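Local coordinates for glycosyltransferase Gtf1 (Streptococcus pneumoniae, PDB 4PQG), which is a glycosyltransferase of the GT-B fold class that carries an added extended beta-sheet domain and holds uridine-5'-diphosphate in its ligand pocket, at residues A[295-298]-A[299-303]; A[334-338]-A[339-343]. All blocks are in the same frame, centred on the assembly; numbering follows the deposited sequence.

Contact 1 of 2, residues A[295-298]-A[299-303]; sequences QEQF and AKYTQ
Phe298 and Thr302 meet one turn apart where helix 288-301 ends, the crossover helix of a beta-alpha-beta unit that joins strands 282-285 and 308-310 in the seven-stranded parallel sheet. The Thr302 hydroxyl sits between its own backbone N and carbonyl carbon (chi1 87°), a setting that folds it back over the last helical turn. OG1 donates to Phe298 O at 2.7 Å, while Thr302 N reaches the same Phe298 O at 3.1 Å from above the carbonyl plane. One carbonyl is thus gripped twice by a single residue, the first past the helix; OG1 is also bonded to His304 N. Thr302 OG1 further lies in the plane of the Phe298 ring, 3.5 Å from CD1, at an edge. The rest of this buried ring packs against Phe283, Phe274 (edge-to-face) and Ile308 on the adjoining strand.

Gln297 and Tyr301 form a second pair. Tyr301 CG is anti to the carbonyl carbon (chi1 -58°), which swings the ring back along the preceding turn, with CD2 3.3 Å from Gln297 O and CE2 3.9 Å from Gln297 CG. The Gln297 chain runs out extended past this ring edge, its amide turned 61° from the ring plane. The polar ends here all find partners outside the helix: Gln297 OE1 is held by His253, Tyr301 OH by Asn260 O, and Lys300 NZ by a salt bridge with Glu261. On its way there the Lys300 chain carries CG over the centre of the Tyr301 ring, 4.2 Å above the plane.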
# COMPACT_ATOMS: atom_id res chain seq x y z
N GLN A 295 3.64 -20.52 14.55
CA GLN A 295 3.38 -21.15 15.86
C GLN A 295 4.58 -21.99 16.31
O GLN A 295 5.09 -21.82 17.42
CB GLN A 295 2.09 -21.97 15.85
CG GLN A 295 1.57 -22.24 17.26
CD GLN A 295 0.94 -21.02 17.89
OE1 GLN A 295 -0.11 -20.57 17.44
NE2 GLN A 295 1.57 -20.47 18.94
N GLU A 296 5.05 -22.87 15.43
CA GLU A 296 6.23 -23.69 15.68
C GLU A 296 7.44 -22.85 16.06
O GLU A 296 8.20 -23.22 16.97
CB GLU A 296 6.57 -24.57 14.46
CG GLU A 296 5.52 -25.63 14.14
CD GLU A 296 5.77 -26.36 12.81
OE1 GLU A 296 6.64 -25.93 12.02
OE2 GLU A 296 5.08 -27.38 12.55
N GLN A 297 7.65 -21.74 15.35
CA GLN A 297 8.85 -20.93 15.61
C GLN A 297 8.77 -20.23 16.96
O GLN A 297 9.77 -20.10 17.65
CB GLN A 297 9.13 -19.96 14.47
CG GLN A 297 9.63 -20.68 13.22
CD GLN A 297 9.49 -19.84 11.97
OE1 GLN A 297 8.67 -18.92 11.90
NE2 GLN A 297 10.30 -20.15 10.97
N PHE A 298 7.57 -19.78 17.34
CA PHE A 298 7.38 -19.21 18.66
C PHE A 298 7.77 -20.21 19.76
O PHE A 298 8.47 -19.86 20.72
CB PHE A 298 5.94 -18.68 18.84
CG PHE A 298 5.78 -17.23 18.43
CD1 PHE A 298 6.57 -16.24 19.02
CD2 PHE A 298 4.88 -16.87 17.45
CE1 PHE A 298 6.46 -14.91 18.63
CE2 PHE A 298 4.74 -15.55 17.07
CZ PHE A 298 5.54 -14.56 17.67
N ALA A 299 7.34 -21.46 19.57
CA ALA A 299 7.63 -22.53 20.52
C ALA A 299 9.11 -22.90 20.53
O ALA A 299 9.68 -23.15 21.59
CB ALA A 299 6.77 -23.75 20.23
N LYS A 300 9.73 -22.91 19.36
CA LYS A 300 11.12 -23.35 19.23
C LYS A 300 12.14 -22.29 19.67
O LYS A 300 13.18 -22.61 20.26
CB LYS A 300 11.39 -23.79 17.79
CG LYS A 300 12.62 -24.64 17.59
CD LYS A 300 13.07 -24.62 16.14
CE LYS A 300 13.65 -25.95 15.70
NZ LYS A 300 14.83 -26.32 16.52
N TYR A 301 11.85 -21.02 19.38
CA TYR A 301 12.86 -19.97 19.57
C TYR A 301 12.59 -18.95 20.68
O TYR A 301 13.49 -18.18 21.04
CB TYR A 301 13.10 -19.23 18.25
CG TYR A 301 13.55 -20.11 17.11
CD1 TYR A 301 14.89 -20.52 17.00
CD2 TYR A 301 12.66 -20.51 16.13
CE1 TYR A 301 15.30 -21.32 15.95
CE2 TYR A 301 13.06 -21.30 15.07
CZ TYR A 301 14.38 -21.70 14.98
OH TYR A 301 14.78 -22.50 13.94
N THR A 302 11.37 -18.94 21.21
CA THR A 302 10.96 -17.93 22.17
C THR A 302 10.27 -18.54 23.40
O THR A 302 9.93 -19.72 23.42
CB THR A 302 9.99 -16.88 21.54
OG1 THR A 302 8.64 -17.34 21.64
CG2 THR A 302 10.33 -16.59 20.07
N GLN A 303 10.05 -17.70 24.42
CA GLN A 303 9.33 -18.11 25.61
C GLN A 303 7.85 -17.71 25.54
O GLN A 303 7.17 -17.72 26.56
CB GLN A 303 9.99 -17.52 26.86
CG GLN A 303 11.40 -18.03 27.15
CD GLN A 303 11.45 -19.53 27.42
OE1 GLN A 303 10.72 -20.05 28.28
NE2 GLN A 303 12.31 -20.23 26.69

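Contact 2 of 2, residues A[334-338]-A[339-343]; sequences ASRLA and KEKHI. With UDP (uridine-5'-diphosphate), chain C.
Arg336 and Glu340 form a salt bridge beside the diphosphate of UDP. NH2 of Arg336 uses one N-H on Glu340 OE2 (2.7 Å), in the guanidinium plane but tilted out of the carboxylate plane on its anti side, and the other on UDP O1B (2.8 Å) in an almost straight bond. Arg336 NE donates to UDP O2B at 2.9 Å; NE and both N-H groups of NH2 thus have good acceptors, while NH1 makes a weak bond to Glu340 OE2. The carboxylate stands nearly perpendicular to the guanidinium, and both side chains touch a NAG residue.

Lys341 bends at chi2 (-71°), then runs extended past Ser335 to bring NZ to UDP O1B at 2.8 Å, so this oxygen is gripped by two cationic groups. NZ also makes a weak bond to O3A and a salt bridge with Glu412; water 1 accepts from it, within hydrogen-bonding distance of Ala334 O and UDP O2A. Nearer the backbone, Lys341 CG lies 3.5 Å from Ser335 OG, whose hydroxyl donates to Arg336 O.

Ala338 O takes Lys341 N at 3.0 Å and also water 2, which accepts from Ile343 N at the start of helix 343-353. Leu337 CD2 meets Ile343 CD1 at 3.7 Å. Gly24, Ala393, Leu416, Thr417 and Glu420 also hydrogen-bond UDP, whose beta phosphate is held by an arginine and a lysine five residues apart, as is familiar in GT-B glycosyltransferases of the group 1 family.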
# COMPACT_ATOMS: atom_id res chain seq x y z
N ALA A 334 0.57 -8.42 -12.42
CA ALA A 334 0.18 -7.18 -11.73
C ALA A 334 0.88 -7.14 -10.39
O ALA A 334 0.61 -7.96 -9.51
CB ALA A 334 -1.34 -7.09 -11.57
N SER A 335 1.82 -6.21 -10.26
CA SER A 335 2.61 -6.06 -9.05
C SER A 335 3.40 -4.77 -9.04
O SER A 335 3.61 -4.12 -10.09
CB SER A 335 3.58 -7.25 -8.88
OG SER A 335 4.68 -7.17 -9.78
N ARG A 336 3.85 -4.38 -7.86
CA ARG A 336 4.97 -3.46 -7.76
C ARG A 336 6.08 -3.96 -8.70
O ARG A 336 6.34 -5.17 -8.79
CB ARG A 336 5.51 -3.39 -6.34
CG ARG A 336 4.52 -2.84 -5.30
CD ARG A 336 5.07 -2.98 -3.89
NE ARG A 336 5.08 -4.38 -3.46
CZ ARG A 336 6.17 -5.08 -3.15
NH1 ARG A 336 7.38 -4.51 -3.23
NH2 ARG A 336 6.06 -6.35 -2.77
N LEU A 337 6.72 -3.03 -9.40
CA LEU A 337 7.86 -3.37 -10.25
C LEU A 337 9.13 -3.38 -9.40
O LEU A 337 9.95 -2.46 -9.44
CB LEU A 337 7.97 -2.43 -11.45
CG LEU A 337 6.66 -2.11 -12.18
CD1 LEU A 337 6.95 -1.16 -13.34
CD2 LEU A 337 5.89 -3.35 -12.67
N ALA A 338 9.27 -4.46 -8.64
CA ALA A 338 10.24 -4.55 -7.59
C ALA A 338 11.01 -5.82 -7.83
O ALA A 338 10.47 -6.77 -8.40
CB ALA A 338 9.53 -4.60 -6.23
N LYS A 339 12.27 -5.83 -7.41
CA LYS A 339 13.17 -6.97 -7.62
C LYS A 339 12.57 -8.30 -7.19
O LYS A 339 12.63 -9.26 -7.95
CB LYS A 339 14.50 -6.76 -6.90
CG LYS A 339 15.36 -5.69 -7.53
CD LYS A 339 16.71 -5.57 -6.84
CE LYS A 339 17.64 -4.64 -7.61
NZ LYS A 339 16.93 -3.42 -8.08
N GLU A 340 11.96 -8.34 -5.99
CA GLU A 340 11.40 -9.59 -5.43
C GLU A 340 10.25 -10.21 -6.26
O GLU A 340 9.86 -11.37 -6.03
CB GLU A 340 10.95 -9.39 -3.96
CG GLU A 340 9.71 -8.49 -3.80
CD GLU A 340 9.42 -8.08 -2.36
OE1 GLU A 340 10.05 -8.63 -1.42
OE2 GLU A 340 8.55 -7.20 -2.16
N LYS A 341 9.72 -9.45 -7.22
CA LYS A 341 8.68 -9.96 -8.14
C LYS A 341 9.29 -10.56 -9.43
O LYS A 341 8.61 -11.27 -10.16
CB LYS A 341 7.67 -8.86 -8.51
CG LYS A 341 6.94 -8.22 -7.32
CD LYS A 341 5.92 -9.16 -6.66
CE LYS A 341 5.29 -8.53 -5.42
NZ LYS A 341 4.01 -9.18 -4.99
N HIS A 342 10.56 -10.25 -9.69
CA HIS A 342 11.33 -10.81 -10.82
C HIS A 342 10.60 -10.79 -12.13
O HIS A 342 10.63 -11.78 -12.88
CB HIS A 342 11.77 -12.24 -10.53
CG HIS A 342 12.46 -12.41 -9.21
ND1 HIS A 342 13.77 -12.14 -9.04
CD2 HIS A 342 11.97 -12.82 -7.97
CE1 HIS A 342 14.11 -12.38 -7.75
NE2 HIS A 342 13.01 -12.80 -7.10
N ILE A 343 9.93 -9.68 -12.42
CA ILE A 343 9.18 -9.56 -13.67
C ILE A 343 10.11 -9.73 -14.87
O ILE A 343 9.67 -10.20 -15.93
CB ILE A 343 8.34 -8.28 -13.73
CG1 ILE A 343 7.29 -8.29 -12.60
CG2 ILE A 343 7.62 -8.16 -15.06
CD1 ILE A 343 6.60 -6.95 -12.40
N1 UDP C . -2.49 -3.24 -7.79
C2 UDP C . -3.28 -2.28 -8.47
N3 UDP C . -2.91 -1.88 -9.68
C4 UDP C . -1.81 -2.35 -10.30
C5 UDP C . -1.00 -3.29 -9.66
C6 UDP C . -1.37 -3.73 -8.38
O2 UDP C . -4.32 -1.81 -7.95
O4 UDP C . -1.54 -1.92 -11.44
C1' UDP C . -2.94 -3.69 -6.47
C2' UDP C . -3.51 -5.10 -6.61
O2' UDP C . -4.90 -5.13 -6.99
C3' UDP C . -3.30 -5.73 -5.24
C4' UDP C . -2.11 -4.96 -4.66
O4' UDP C . -1.87 -3.85 -5.54
O3' UDP C . -4.44 -5.53 -4.40
C5' UDP C . -0.84 -5.80 -4.60
O5' UDP C . -0.99 -6.76 -3.56
PA UDP C . -0.15 -8.13 -3.56
O1A UDP C . -0.51 -8.91 -2.33
O2A UDP C . -0.37 -8.76 -4.91
O3A UDP C . 1.41 -7.73 -3.65
PB UDP C . 2.35 -6.90 -2.65
O1B UDP C . 3.65 -7.68 -2.64
O2B UDP C . 2.46 -5.52 -3.27
O3B UDP C . 1.68 -6.94 -1.29
O HOH W 1 1.44 -8.17 -6.73
O HOH W 2 10.32 -7.05 -11.17

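Overall arrangement
Following the chain from the N terminus, strand 282-285 leads into helix 288-301, and contact 1 ends that helix just before the turn to strand 308-310, the outermost strand at that side of the seven-stranded parallel sheet. The chain then moves on to strand 330-334 of the six-stranded parallel sheet, and contact 2 shapes the loop between this strand and helix 343-353. Both are local, and they follow in series without nesting or crossing. The centres of contact 1 and contact 2 are 32 Å apart and their nearest atoms about 17 Å apart, so they do not meet directly. Contact 1 belongs to one parallel-sheet unit of the GT-B fold; contact 2 lies in the other, in a loop that contributes Arg336 and Lys341 to the UDP pocket.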